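Long-range contact in serine protease pet (PDB 4OM9), which is a serine protease enterotoxin of enteroaggregative Escherichia coli, an autotransporter passenger with a protease domain carried on a long beta-helix: residues A[202-213]-A[224-235]. Sequence-based numbering, arbitrary orientation.
Sequences LTTNGDSGSGVY and LLGTTHGIIGNG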
loop_
_atom_site.group_PDB
_atom_site.type_symbol
_atom_site.label_atom_id
_atom_site.label_comp_id
_atom_site.label_asym_id
_atom_site.label_seq_id
_atom_site.Cartn_x
_atom_site.Cartn_y
_atom_site.Cartn_z
ATOM N N LEU A 202 33.740 -9.035 5.409
ATOM C CA LEU A 202 34.726 -9.621 6.294
ATOM C C LEU A 202 34.641 -9.003 7.692
ATOM O O LEU A 202 34.272 -7.835 7.853
ATOM C CB LEU A 202 36.136 -9.455 5.727
ATOM C CG LEU A 202 36.345 -9.970 4.298
ATOM C CD1 LEU A 202 37.721 -9.575 3.814
ATOM C CD2 LEU A 202 36.137 -11.477 4.193
ATOM N N THR A 203 35.007 -9.795 8.693
ATOM C CA THR A 203 34.949 -9.347 10.071
ATOM C C THR A 203 36.071 -8.371 10.405
ATOM O O THR A 203 37.224 -8.567 10.025
ATOM C CB THR A 203 35.010 -10.547 11.014
ATOM O OG1 THR A 203 34.080 -11.542 10.563
ATOM C CG2 THR A 203 34.679 -10.143 12.449
ATOM N N THR A 204 35.711 -7.314 11.117
ATOM C CA THR A 204 36.643 -6.292 11.576
ATOM C C THR A 204 36.646 -6.311 13.101
ATOM O O THR A 204 35.773 -6.937 13.703
ATOM C CB THR A 204 36.242 -4.899 11.064
ATOM O OG1 THR A 204 34.944 -4.548 11.600
ATOM C CG2 THR A 204 36.180 -4.907 9.541
ATOM N N ASN A 205 37.603 -5.628 13.725
ATOM C CA ASN A 205 37.708 -5.630 15.190
ATOM C C ASN A 205 36.433 -5.112 15.885
ATOM O O ASN A 205 35.942 -5.727 16.836
ATOM C CB ASN A 205 38.918 -4.809 15.639
ATOM C CG ASN A 205 40.236 -5.428 15.201
ATOM O OD1 ASN A 205 40.350 -6.646 15.073
ATOM N ND2 ASN A 205 41.238 -4.588 14.964
ATOM N N GLY A 206 35.881 -4.007 15.389
ATOM C CA GLY A 206 34.663 -3.452 15.947
ATOM C C GLY A 206 33.457 -4.375 15.856
ATOM O O GLY A 206 32.420 -4.096 16.459
ATOM N N ASP A 207 33.584 -5.465 15.097
ATOM C CA ASP A 207 32.532 -6.475 15.001
ATOM C C ASP A 207 32.586 -7.476 16.157
ATOM O O ASP A 207 31.666 -8.282 16.330
ATOM C CB ASP A 207 32.630 -7.241 13.678
ATOM C CG ASP A 207 32.187 -6.420 12.486
ATOM O OD1 ASP A 207 31.166 -5.676 12.605
ATOM O OD2 ASP A 207 32.868 -6.522 11.432
ATOM N N SER A 208 33.685 -7.463 16.906
ATOM C CA SER A 208 33.854 -8.405 18.000
ATOM C C SER A 208 32.688 -8.246 18.976
ATOM O O SER A 208 32.311 -7.128 19.323
ATOM C CB SER A 208 35.203 -8.182 18.689
ATOM O OG SER A 208 35.284 -8.870 19.931
ATOM N N GLY A 209 32.083 -9.361 19.366
ATOM C CA GLY A 209 30.923 -9.321 20.236
ATOM C C GLY A 209 29.573 -9.441 19.524
ATOM O O GLY A 209 28.569 -9.770 20.180
ATOM N N SER A 210 29.532 -9.190 18.204
ATOM C CA SER A 210 28.257 -9.132 17.476
ATOM C C SER A 210 27.650 -10.526 17.393
ATOM O O SER A 210 28.374 -11.518 17.438
ATOM C CB SER A 210 28.435 -8.519 16.073
ATOM O OG SER A 210 29.413 -9.189 15.280
ATOM N N GLY A 211 26.329 -10.608 17.305
ATOM C CA GLY A 211 25.638 -11.884 17.327
ATOM C C GLY A 211 25.657 -12.631 15.990
ATOM O O GLY A 211 25.623 -12.037 14.917
ATOM N N VAL A 212 25.748 -13.954 16.087
ATOM C CA VAL A 212 25.858 -14.839 14.951
ATOM C C VAL A 212 24.610 -15.715 14.946
ATOM O O VAL A 212 24.242 -16.287 15.978
ATOM C CB VAL A 212 27.149 -15.699 15.039
ATOM C CG1 VAL A 212 27.185 -16.755 13.945
ATOM C CG2 VAL A 212 28.399 -14.807 15.002
ATOM N N TYR A 213 23.942 -15.810 13.801
ATOM C CA TYR A 213 22.638 -16.465 13.751
ATOM C C TYR A 213 22.642 -17.711 12.894
ATOM O O TYR A 213 23.375 -17.825 11.912
ATOM C CB TYR A 213 21.555 -15.508 13.226
ATOM C CG TYR A 213 21.278 -14.324 14.119
ATOM C CD1 TYR A 213 22.084 -13.190 14.059
ATOM C CD2 TYR A 213 20.202 -14.324 15.009
ATOM C CE1 TYR A 213 21.838 -12.096 14.870
ATOM C CE2 TYR A 213 19.943 -13.228 15.825
ATOM C CZ TYR A 213 20.774 -12.123 15.751
ATOM O OH TYR A 213 20.572 -11.018 16.540
ATOM N N LEU A 224 20.108 -17.647 18.009
ATOM C CA LEU A 224 21.404 -17.053 18.277
ATOM C C LEU A 224 22.464 -18.137 18.487
ATOM O O LEU A 224 22.459 -18.787 19.531
ATOM C CB LEU A 224 21.332 -16.173 19.508
ATOM C CG LEU A 224 22.559 -15.335 19.846
ATOM C CD1 LEU A 224 22.749 -14.225 18.816
ATOM C CD2 LEU A 224 22.383 -14.765 21.256
ATOM N N LEU A 225 23.366 -18.323 17.521
ATOM C CA LEU A 225 24.432 -19.339 17.633
ATOM C C LEU A 225 25.422 -18.995 18.733
ATOM O O LEU A 225 25.840 -19.853 19.529
ATOM C CB LEU A 225 25.203 -19.491 16.316
ATOM C CG LEU A 225 26.417 -20.451 16.379
ATOM C CD1 LEU A 225 25.970 -21.881 16.130
ATOM C CD2 LEU A 225 27.531 -20.087 15.374
ATOM N N GLY A 226 25.803 -17.724 18.761
ATOM C CA GLY A 226 26.757 -17.240 19.739
ATOM C C GLY A 226 27.153 -15.817 19.400
ATOM O O GLY A 226 26.396 -15.109 18.743
ATOM N N THR A 227 28.353 -15.422 19.823
ATOM C CA THR A 227 28.819 -14.050 19.687
ATOM C C THR A 227 30.234 -14.040 19.142
ATOM O O THR A 227 31.055 -14.928 19.450
ATOM C CB THR A 227 28.772 -13.286 21.042
ATOM O OG1 THR A 227 29.459 -14.040 22.046
ATOM C CG2 THR A 227 27.359 -13.125 21.477
ATOM N N THR A 228 30.535 -13.030 18.343
ATOM C CA THR A 228 31.774 -13.039 17.579
ATOM C C THR A 228 33.021 -12.810 18.430
ATOM O O THR A 228 33.161 -11.775 19.078
ATOM C CB THR A 228 31.715 -11.994 16.484
ATOM O OG1 THR A 228 30.601 -12.292 15.647
ATOM C CG2 THR A 228 32.988 -11.990 15.663
ATOM N N HIS A 229 33.938 -13.773 18.380
ATOM C CA HIS A 229 35.145 -13.759 19.224
ATOM C C HIS A 229 36.397 -13.184 18.567
ATOM O O HIS A 229 37.120 -12.409 19.187
ATOM C CB HIS A 229 35.479 -15.162 19.706
ATOM C CG HIS A 229 36.803 -15.250 20.395
ATOM N ND1 HIS A 229 36.979 -14.903 21.718
ATOM C CD2 HIS A 229 38.021 -15.631 19.946
ATOM C CE1 HIS A 229 38.242 -15.068 22.053
ATOM N NE2 HIS A 229 38.900 -15.511 20.994
ATOM N N GLY A 230 36.685 -13.595 17.336
ATOM C CA GLY A 230 37.868 -13.096 16.645
ATOM C C GLY A 230 38.083 -13.662 15.257
ATOM O O GLY A 230 37.270 -14.445 14.777
ATOM N N ILE A 231 39.182 -13.266 14.617
ATOM C CA ILE A 231 39.497 -13.730 13.271
ATOM C C ILE A 231 40.916 -14.297 13.114
ATOM O O ILE A 231 41.806 -14.017 13.915
ATOM C CB ILE A 231 39.331 -12.597 12.220
ATOM C CG1 ILE A 231 40.571 -11.696 12.175
ATOM C CG2 ILE A 231 38.061 -11.785 12.479
ATOM C CD1 ILE A 231 40.807 -10.911 13.439
ATOM N N ILE A 232 41.105 -15.098 12.068
ATOM C CA ILE A 232 42.435 -15.502 11.604
ATOM C C ILE A 232 42.422 -15.451 10.072
ATOM O O ILE A 232 41.433 -15.823 9.447
ATOM C CB ILE A 232 42.827 -16.905 12.106
ATOM C CG1 ILE A 232 42.986 -16.908 13.628
ATOM C CG2 ILE A 232 44.138 -17.365 11.486
ATOM C CD1 ILE A 232 44.130 -16.038 14.121
ATOM N N GLY A 233 43.499 -14.965 9.466
ATOM C CA GLY A 233 43.518 -14.776 8.026
ATOM C C GLY A 233 43.226 -13.331 7.627
ATOM O O GLY A 233 43.173 -12.449 8.492
ATOM N N ASN A 234 43.013 -13.091 6.331
ATOM C CA ASN A 234 42.992 -11.726 5.802
ATOM C C ASN A 234 41.887 -11.373 4.789
ATOM O O ASN A 234 41.080 -10.477 5.033
ATOM C CB ASN A 234 44.346 -11.433 5.161
ATOM C CG ASN A 234 45.481 -11.510 6.154
ATOM O OD1 ASN A 234 45.754 -10.547 6.869
ATOM N ND2 ASN A 234 46.146 -12.659 6.209
ATOM N N GLY A 235 41.867 -12.055 3.647
ATOM C CA GLY A 235 40.929 -11.731 2.579
ATOM C C GLY A 235 39.728 -12.657 2.521
ATOM O O GLY A 235 39.087 -12.927 3.529
#
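Thr228 grips Ser210 O twice: its backbone N lies 2.8 Å from that oxygen. Thr228 OG1 sits above the carbonyl plane, 3.0 Å from the same Ser210 O. A chi1 of -59°, with OG1 beside its own backbone N, brings both donors to one acceptor. In return Gly209 N donates to Thr228 O at 2.7 Å. Further along, Val212 N bonds to Gly226 O, and Val212 O takes Leu225 N at 2.7 Å and, weakly, Gly226 N; Leu225 and Gly226 thus share Val212 in a classic beta bulge. The side chains of Val212 and Leu225 lie side by side, CG1 3.6 Å from CD2. The GDSGS sequence of clan PA serine proteases, residues 206-210, leads into this hairpin of strands 211-216 and 221-232; Ser208, touching His72, is consistent with the nucleophile. A type II turn from Asp207 to Ser210 shapes that bend, and Ser210 OG adds a 2.6 Å bond in the carbonyl plane of Asp207 O. Before the turn, Asp207 OD2 accepts from Thr204 N and OG1, while the side chains of Thr203 and Ile231 slide past each other in opposite directions and Thr203 OG1 bonds to Thr240. His229 ND1 bonds to Asp101.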